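PDB 1LQT: FprA from Mycobacterium tuberculosis, which catalyses FAD-dependent electron exchange between NADPH and ferredoxin and may supply electrons to cytochrome P450 systems. Local coordinates for residues A[61-64]-A[65-68]; A[69-73]-A[74-78]; A[243-246]-A[247-251]. All blocks are in the same frame, centred on the assembly; numbering follows the deposited sequence.

Interaction 1: A[61-64]-A[65-68]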
loop_
_atom_site.group_PDB
_atom_site.type_symbol
_atom_site.label_atom_id
_atom_site.label_comp_id
_atom_site.label_asym_id
_atom_site.label_seq_id
_atom_site.Cartn_x
_atom_site.Cartn_y
_atom_site.Cartn_z
ATOM N N LYS A 61 -5.634 -7.814 8.842
ATOM C CA LYS A 61 -4.855 -8.793 8.078
ATOM C C LYS A 61 -5.526 -10.154 8.005
ATOM O O LYS A 61 -5.174 -10.971 7.174
ATOM C CB LYS A 61 -3.440 -8.908 8.635
ATOM C CG LYS A 61 -2.599 -7.649 8.569
ATOM C CD LYS A 61 -1.235 -7.860 9.189
ATOM C CE LYS A 61 -0.359 -6.651 9.157
ATOM N NZ LYS A 61 0.430 -6.409 7.893
ATOM N N SER A 62 -6.502 -10.404 8.868
ATOM C CA SER A 62 -7.212 -11.670 8.861
ATOM C C SER A 62 -7.941 -11.933 7.560
ATOM O O SER A 62 -8.361 -13.060 7.329
ATOM C CB SER A 62 -8.213 -11.724 10.024
ATOM O OG SER A 62 -9.218 -10.752 9.831
ATOM N N ILE A 63 -8.114 -10.911 6.717
ATOM C CA ILE A 63 -8.703 -11.114 5.407
ATOM C C ILE A 63 -7.875 -12.138 4.617
ATOM O O ILE A 63 -8.375 -12.755 3.710
ATOM C CB ILE A 63 -8.772 -9.742 4.642
ATOM C CG1 ILE A 63 -9.499 -9.866 3.293
ATOM C CG2 ILE A 63 -7.392 -9.176 4.406
ATOM C CD1 ILE A 63 -10.970 -10.230 3.410
ATOM N N SER A 64 -6.597 -12.283 4.971
ATOM C CA SER A 64 -5.771 -13.265 4.291
ATOM C C SER A 64 -6.344 -14.677 4.360
ATOM O O SER A 64 -6.068 -15.481 3.488
ATOM C CB SER A 64 -4.347 -13.198 4.812
ATOM O OG SER A 64 -4.263 -13.538 6.175
ATOM N N LYS A 65 -7.146 -14.982 5.374
ATOM C CA LYS A 65 -7.750 -16.299 5.447
ATOM C C LYS A 65 -8.632 -16.565 4.251
ATOM O O LYS A 65 -8.708 -17.671 3.749
ATOM C CB LYS A 65 -8.585 -16.412 6.714
ATOM C CG LYS A 65 -7.810 -16.551 7.964
ATOM C CD LYS A 65 -7.360 -17.981 8.149
ATOM C CE LYS A 65 -6.878 -18.241 9.533
ATOM N NZ LYS A 65 -6.555 -19.672 9.658
ATOM N N GLN A 66 -9.354 -15.539 3.805
ATOM C CA GLN A 66 -10.195 -15.637 2.617
ATOM C C GLN A 66 -9.342 -15.959 1.392
ATOM O O GLN A 66 -9.731 -16.750 0.538
ATOM C CB GLN A 66 -10.930 -14.311 2.353
ATOM C CG GLN A 66 -12.058 -13.993 3.210
ATOM C CD GLN A 66 -12.848 -12.771 2.691
ATOM O OE1 GLN A 66 -12.824 -12.415 1.470
ATOM N NE2 GLN A 66 -13.539 -12.124 3.610
ATOM N N PHE A 67 -8.199 -15.283 1.284
ATOM C CA PHE A 67 -7.302 -15.515 0.181
ATOM C C PHE A 67 -6.790 -16.954 0.214
ATOM O O PHE A 67 -6.674 -17.597 -0.817
ATOM C CB PHE A 67 -6.116 -14.524 0.201
ATOM C CG PHE A 67 -6.510 -13.043 0.235
ATOM C CD1 PHE A 67 -7.784 -12.607 -0.090
ATOM C CD2 PHE A 67 -5.582 -12.113 0.639
ATOM C CE1 PHE A 67 -8.084 -11.266 -0.068
ATOM C CE2 PHE A 67 -5.894 -10.753 0.674
ATOM C CZ PHE A 67 -7.127 -10.352 0.333
ATOM N N GLU A 68 -6.495 -17.446 1.405
ATOM C CA GLU A 68 -6.006 -18.823 1.558
ATOM C C GLU A 68 -7.074 -19.821 1.124
ATOM O O GLU A 68 -6.767 -20.818 0.493
ATOM C CB GLU A 68 -5.590 -19.087 2.996
ATOM C CG GLU A 68 -4.317 -18.332 3.364
ATOM C CD GLU A 68 -3.931 -18.476 4.817
ATOM O OE1 GLU A 68 -4.790 -18.222 5.677
ATOM O OE2 GLU A 68 -2.783 -18.785 5.082
HETATM O O HOH W 1 -4.271 -16.005 7.241
#
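Phe-67 lays its ring under the backbone carbonyl of Ile-63, whose oxygen stands 3.8 Å above the ring plane, over its centre. In one of the two conformers of Ile-63, CG1 also reaches the far end of that ring, 3.8 Å from CZ, a plain apolar contact one helical turn apart. CG of Phe-67 lies anti to its own carbonyl carbon (chi1 -55°), which swings the ring back along the helix toward Ile-63 and Ser-64. The aromatic suits this buried side, where it stacks with Phe-16 and touches Val-49.

Ser-64 opens the helix, and its short hydroxyl stays close to the backbone: chi1 of 64° places OG between the N and the carbonyl carbon. From there Ser-64 OG donates to Lys-61 O at 2.9 Å, and the same carbonyl also receives Ser-64 N, so one oxygen holds two donors. Ser-64 OG in turn accepts a hydrogen bond from a water at 2.7 Å. That water gives its other proton to Glu-68 OE1 at 2.8 Å.

Along the backbone, Glu-68 N bonds to Ser-64 O at 2.9 Å, and Lys-65 N hydrogen-bonds to Ser-62 O at 3.0 Å. The start of helix 64-71 thus has two sides: an aromatic one turned into the protein and a polar one, where a water carries the link between the Glu-68 carboxylate and the Ser-64 hydroxyl.

Interaction 2: A[69-73]-A[74-78]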
loop_
_atom_site.group_PDB
_atom_site.type_symbol
_atom_site.label_atom_id
_atom_site.label_comp_id
_atom_site.label_asym_id
_atom_site.label_seq_id
_atom_site.Cartn_x
_atom_site.Cartn_y
_atom_site.Cartn_z
ATOM N N LYS A 69 -8.320 -19.545 1.455
ATOM C CA LYS A 69 -9.396 -20.422 1.045
ATOM C C LYS A 69 -9.512 -20.450 -0.477
ATOM O O LYS A 69 -9.671 -21.511 -1.057
ATOM C CB LYS A 69 -10.705 -19.978 1.690
ATOM C CG LYS A 69 -11.876 -20.920 1.443
ATOM C CD LYS A 69 -13.109 -20.530 2.241
ATOM C CE LYS A 69 -14.346 -21.216 1.702
ATOM N NZ LYS A 69 -14.138 -22.682 1.689
ATOM N N THR A 70 -9.380 -19.302 -1.140
ATOM C CA THR A 70 -9.392 -19.288 -2.590
ATOM C C THR A 70 -8.228 -20.124 -3.131
ATOM O O THR A 70 -8.382 -20.900 -4.068
ATOM C CB THR A 70 -9.312 -17.849 -3.073
ATOM O OG1 THR A 70 -10.526 -17.187 -2.716
ATOM C CG2 THR A 70 -9.151 -17.759 -4.597
ATOM N N ALA A 71 -7.049 -19.947 -2.534
ATOM C CA ALA A 71 -5.860 -20.641 -2.983
ATOM C C ALA A 71 -5.944 -22.155 -2.798
ATOM O O ALA A 71 -5.204 -22.884 -3.465
ATOM C CB ALA A 71 -4.624 -20.065 -2.329
ATOM N N GLU A 72 -6.840 -22.634 -1.943
ATOM C CA GLU A 72 -7.026 -24.075 -1.772
ATOM C C GLU A 72 -7.717 -24.702 -2.975
ATOM O O GLU A 72 -7.700 -25.900 -3.133
ATOM C CB GLU A 72 -7.888 -24.383 -0.546
ATOM C CG GLU A 72 -7.178 -24.285 0.781
ATOM C CD GLU A 72 -6.048 -25.276 0.852
ATOM O OE1 GLU A 72 -4.867 -24.864 0.729
ATOM O OE2 GLU A 72 -6.329 -26.495 1.029
ATOM N N ASP A 73 -8.329 -23.904 -3.834
ATOM C CA ASP A 73 -9.042 -24.458 -4.961
ATOM C C ASP A 73 -8.075 -25.159 -5.892
ATOM O O ASP A 73 -7.051 -24.605 -6.226
ATOM C CB ASP A 73 -9.735 -23.327 -5.712
ATOM C CG ASP A 73 -10.812 -23.811 -6.612
ATOM O OD1 ASP A 73 -10.487 -24.529 -7.583
ATOM O OD2 ASP A 73 -12.014 -23.499 -6.409
ATOM N N PRO A 74 -8.383 -26.395 -6.308
ATOM C CA PRO A 74 -7.484 -27.091 -7.212
ATOM C C PRO A 74 -7.270 -26.412 -8.560
ATOM O O PRO A 74 -6.311 -26.727 -9.249
ATOM C CB PRO A 74 -8.161 -28.467 -7.380
ATOM C CG PRO A 74 -9.515 -28.259 -7.073
ATOM C CD PRO A 74 -9.516 -27.248 -5.931
ATOM N N ARG A 75 -8.141 -25.488 -8.924
ATOM C CA ARG A 75 -8.014 -24.772 -10.196
ATOM C C ARG A 75 -7.044 -23.586 -10.112
ATOM O O ARG A 75 -6.778 -22.944 -11.108
ATOM C CB ARG A 75 -9.389 -24.243 -10.578
ATOM C CG ARG A 75 -10.420 -25.343 -10.861
ATOM C CD ARG A 75 -11.809 -24.822 -11.034
ATOM N NE ARG A 75 -12.347 -24.301 -9.791
ATOM C CZ ARG A 75 -13.562 -23.807 -9.650
ATOM N NH1 ARG A 75 -14.400 -23.718 -10.677
ATOM N NH2 ARG A 75 -13.959 -23.383 -8.466
ATOM N N PHE A 76 -6.554 -23.306 -8.905
ATOM C CA PHE A 76 -5.696 -22.162 -8.615
ATOM C C PHE A 76 -4.272 -22.612 -8.381
ATOM O O PHE A 76 -4.046 -23.574 -7.632
ATOM C CB PHE A 76 -6.216 -21.501 -7.339
ATOM C CG PHE A 76 -5.421 -20.314 -6.885
ATOM C CD1 PHE A 76 -4.298 -20.463 -6.119
ATOM C CD2 PHE A 76 -5.862 -19.031 -7.175
ATOM C CE1 PHE A 76 -3.583 -19.324 -5.711
ATOM C CE2 PHE A 76 -5.175 -17.925 -6.764
ATOM C CZ PHE A 76 -4.047 -18.069 -6.065
ATOM N N ARG A 77 -3.314 -21.881 -8.958
ATOM C CA ARG A 77 -1.896 -22.096 -8.692
ATOM C C ARG A 77 -1.258 -20.728 -8.397
ATOM O O ARG A 77 -1.629 -19.726 -8.997
ATOM C CB ARG A 77 -1.183 -22.735 -9.874
ATOM C CG ARG A 77 -1.717 -24.091 -10.252
ATOM C CD ARG A 77 -0.888 -24.839 -11.282
ATOM N NE ARG A 77 -0.794 -24.100 -12.542
ATOM C CZ ARG A 77 -0.262 -24.601 -13.647
ATOM N NH1 ARG A 77 0.242 -25.815 -13.627
ATOM N NH2 ARG A 77 -0.219 -23.891 -14.751
ATOM N N PHE A 78 -0.270 -20.742 -7.512
ATOM C CA PHE A 78 0.547 -19.587 -7.175
ATOM C C PHE A 78 1.994 -19.811 -7.582
ATOM O O PHE A 78 2.549 -20.869 -7.339
ATOM C CB PHE A 78 0.502 -19.379 -5.669
ATOM C CG PHE A 78 1.385 -18.257 -5.142
ATOM C CD1 PHE A 78 0.981 -16.943 -5.230
ATOM C CD2 PHE A 78 2.579 -18.526 -4.491
ATOM C CE1 PHE A 78 1.767 -15.948 -4.699
ATOM C CE2 PHE A 78 3.361 -17.529 -3.961
ATOM C CZ PHE A 78 2.968 -16.234 -4.063
HETATM O O HOH W 2 -2.535 -23.721 -4.674
#
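The Phe-76 ring carries the CA of Ala-71 over one face, offset toward the rim, in a CH-pi contact 3.9 Å from the ring centroid; a water lies in plane at its edge. Ala-71 CB also touches the Phe-76 ring, 3.6 Å from CE1, and a residue this small lets the aromatic come right up to the helix backbone. The ring gets there because Phe-76 CG is anti to the backbone N (chi1 179°).

Arg-75 and Asp-73 form a side-on salt bridge, Arg-75 NE bonding Asp-73 OD1 at 2.9 Å and NH2 bonding OD2 at 2.8 Å. Both acceptors lie practically in the guanidinium plane, though the two planes are turned 26° apart. Asp-73 OD1 takes Arg-75 N as well, on its anti lone pair, at 2.9 Å, closing an Asx turn. Three bonds thus fix the carboxylate's rotation. Phe-76 N bonds to Asp-73 O at 3.0 Å, closing the type I beta turn from Asp-73 to Phe-76, whose second position suits the fixed phi of Pro-74.

This turn is the helix-to-strand connection of a beta-alpha-beta crossover, from strand 34-40 through helix 64-71 to the adjacent parallel strand 76-80. The third guanidinium nitrogen, NH1, forms a salt bridge with Asp-27 of helix 13-28, while Phe-76 rests on Val-36 and Met-38 of strand 34-40.

Interaction 3: A[243-246]-A[247-251]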
loop_
_atom_site.group_PDB
_atom_site.type_symbol
_atom_site.label_atom_id
_atom_site.label_comp_id
_atom_site.label_asym_id
_atom_site.label_seq_id
_atom_site.Cartn_x
_atom_site.Cartn_y
_atom_site.Cartn_z
ATOM N N LYS A 243 -20.179 12.393 6.497
ATOM C CA LYS A 243 -20.243 11.789 7.834
ATOM C C LYS A 243 -18.892 11.522 8.447
ATOM O O LYS A 243 -18.706 11.731 9.641
ATOM C CB LYS A 243 -21.081 10.501 7.825
ATOM C CG LYS A 243 -22.560 10.749 7.559
ATOM C CD LYS A 243 -23.378 9.442 7.459
ATOM C CE LYS A 243 -24.885 9.725 7.418
ATOM N NZ LYS A 243 -25.734 8.471 7.380
ATOM N N VAL A 244 -17.954 11.023 7.661
ATOM C CA VAL A 244 -16.620 10.744 8.186
ATOM C C VAL A 244 -15.981 12.040 8.644
ATOM O O VAL A 244 -15.396 12.094 9.711
ATOM C CB VAL A 244 -15.765 10.030 7.143
ATOM C CG1 VAL A 244 -14.317 9.926 7.614
ATOM C CG2 VAL A 244 -16.368 8.636 6.889
ATOM N N CYS A 245 -16.091 13.072 7.829
ATOM C CA CYS A 245 -15.504 14.361 8.167
ATOM C C CYS A 245 -16.107 14.890 9.476
ATOM O O CYS A 245 -15.394 15.337 10.365
ATOM C CB CYS A 245 -15.729 15.329 7.028
ATOM S SG CYS A 245 -15.044 16.969 7.350
ATOM N N LYS A 246 -17.415 14.802 9.587
ATOM C CA LYS A 246 -18.067 15.212 10.818
ATOM C C LYS A 246 -17.465 14.540 12.043
ATOM O O LYS A 246 -17.145 15.190 13.054
ATOM C CB LYS A 246 -19.557 14.874 10.717
ATOM C CG LYS A 246 -20.363 15.059 12.004
ATOM C CD LYS A 246 -21.869 14.815 11.787
ATOM C CE LYS A 246 -22.660 15.118 13.063
ATOM N NZ LYS A 246 -22.552 16.570 13.427
ATOM N N GLN A 247 -17.305 13.220 11.951
ATOM C CA GLN A 247 -16.757 12.460 13.058
ATOM C C GLN A 247 -15.294 12.819 13.294
ATOM O O GLN A 247 -14.851 12.934 14.428
ATOM C CB GLN A 247 -16.951 10.948 12.867
ATOM C CG GLN A 247 -18.399 10.525 12.768
ATOM C CD GLN A 247 -19.207 10.936 13.973
ATOM O OE1 GLN A 247 -18.778 10.743 15.111
ATOM N NE2 GLN A 247 -20.394 11.484 13.731
ATOM N N ASN A 248 -14.540 12.979 12.221
ATOM C CA ASN A 248 -13.142 13.340 12.342
ATOM C C ASN A 248 -12.993 14.649 13.118
ATOM O O ASN A 248 -12.115 14.757 13.967
ATOM C CB ASN A 248 -12.506 13.549 10.979
ATOM C CG ASN A 248 -12.179 12.288 10.234
ATOM O OD1 ASN A 248 -12.332 11.172 10.730
ATOM N ND2 ASN A 248 -11.701 12.479 9.015
ATOM N N ILE A 249 -13.796 15.653 12.778
ATOM C CA ILE A 249 -13.622 16.954 13.403
ATOM C C ILE A 249 -13.966 16.857 14.889
ATOM O O ILE A 249 -13.312 17.488 15.708
ATOM C CB ILE A 249 -14.417 18.035 12.656
ATOM C CG1 ILE A 249 -13.887 18.230 11.237
ATOM C CG2 ILE A 249 -14.402 19.370 13.402
ATOM C CD1 ILE A 249 -12.402 18.377 11.089
ATOM N N LYS A 250 -14.956 16.044 15.254
ATOM C CA LYS A 250 -15.259 15.855 16.677
ATOM C C LYS A 250 -14.039 15.308 17.411
ATOM O O LYS A 250 -13.689 15.736 18.499
ATOM C CB LYS A 250 -16.451 14.903 16.849
ATOM C CG LYS A 250 -17.790 15.477 16.442
ATOM C CD LYS A 250 -18.901 14.412 16.478
ATOM C CE LYS A 250 -20.239 14.919 15.901
ATOM N NZ LYS A 250 -21.313 13.855 15.978
ATOM N N VAL A 251 -13.370 14.348 16.788
ATOM C CA VAL A 251 -12.182 13.750 17.381
ATOM C C VAL A 251 -11.038 14.766 17.486
ATOM O O VAL A 251 -10.384 14.880 18.517
ATOM C CB VAL A 251 -11.768 12.509 16.605
ATOM C CG1 VAL A 251 -10.427 12.004 17.075
ATOM C CG2 VAL A 251 -12.842 11.423 16.732
#
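Gln-247 lies one turn beyond Lys-243, its N bonded to Lys-243 O at 3.1 Å and its CG packed 3.4 Å from that same oxygen. The side chain folds back at chi2 and, beyond these segments, touches Thr-209 and Arg-213 of helix 209-214; a flexible polar residue suits this partly exposed site.

Asn-248 follows, with N bonded to Val-244 O at 2.8 Å. Its side chain runs side by side with that of Val-244, alongside CG1. This buried amide is satisfied at both ends, since OD1 accepts a hydrogen bond from the Thr-209 hydroxyl and ND2 donates to Phe-207 O. A short amide is apt here, able to donate and accept at once.

Ile-249 N hydrogen-bonds to Cys-245 O at 2.9 Å, and Ile-249 CG1 comes within 4.2 Å of Cys-245 SG. Both are buried and apolar, and both lean on Ala-238 of helix 235-241 and on Leu-203.

Lys-250 closes the series, its N 3.2 Å from Lys-246 O in a hydrogen bond. Its extended chain turns back along the helix because CG is anti to the carbonyl carbon (chi1 -71°), while Lys-246 bends at its last torsion (chi4 64°). Lys-250 NZ comes 3.5 Å from Lys-246 CE and 3.9 Å from Lys-246 NZ. The proximity of two ammonium groups would be unfavourable and may lower the proton affinity of one of them.

The run of i to i+4 bonds, apolar on one side and lysine-rich on another, is that of an amphipathic alpha helix. It lies in the crossover connection between the parallel strands 221-224 and 265-270 of the Rossmann-like nucleotide-binding sheet.

Overall arrangement
Interactions 1 and 2 occupy successive parts of one element: residues 61-68 start helix 64-71, and residues 69-78 end it and lead into strand 76-80, with about 13 Å between centres. Interaction 1 is the nearer to the FAD, the Ile-63 side chain about 7 Å from it and about 4 Å from that of Ile-368, a probable FAD-binding residue; the Phe-76 side chain of interaction 2 is about 12 Å away. Interaction 3, its centre about 30 Å from that of interaction 1 and about 41 Å from that of interaction 2, belongs to the NADP-binding part, where the Asn-248 side chain is about 7 Å from those of Asn-157 and Glu-211, both probable NADP-binding residues.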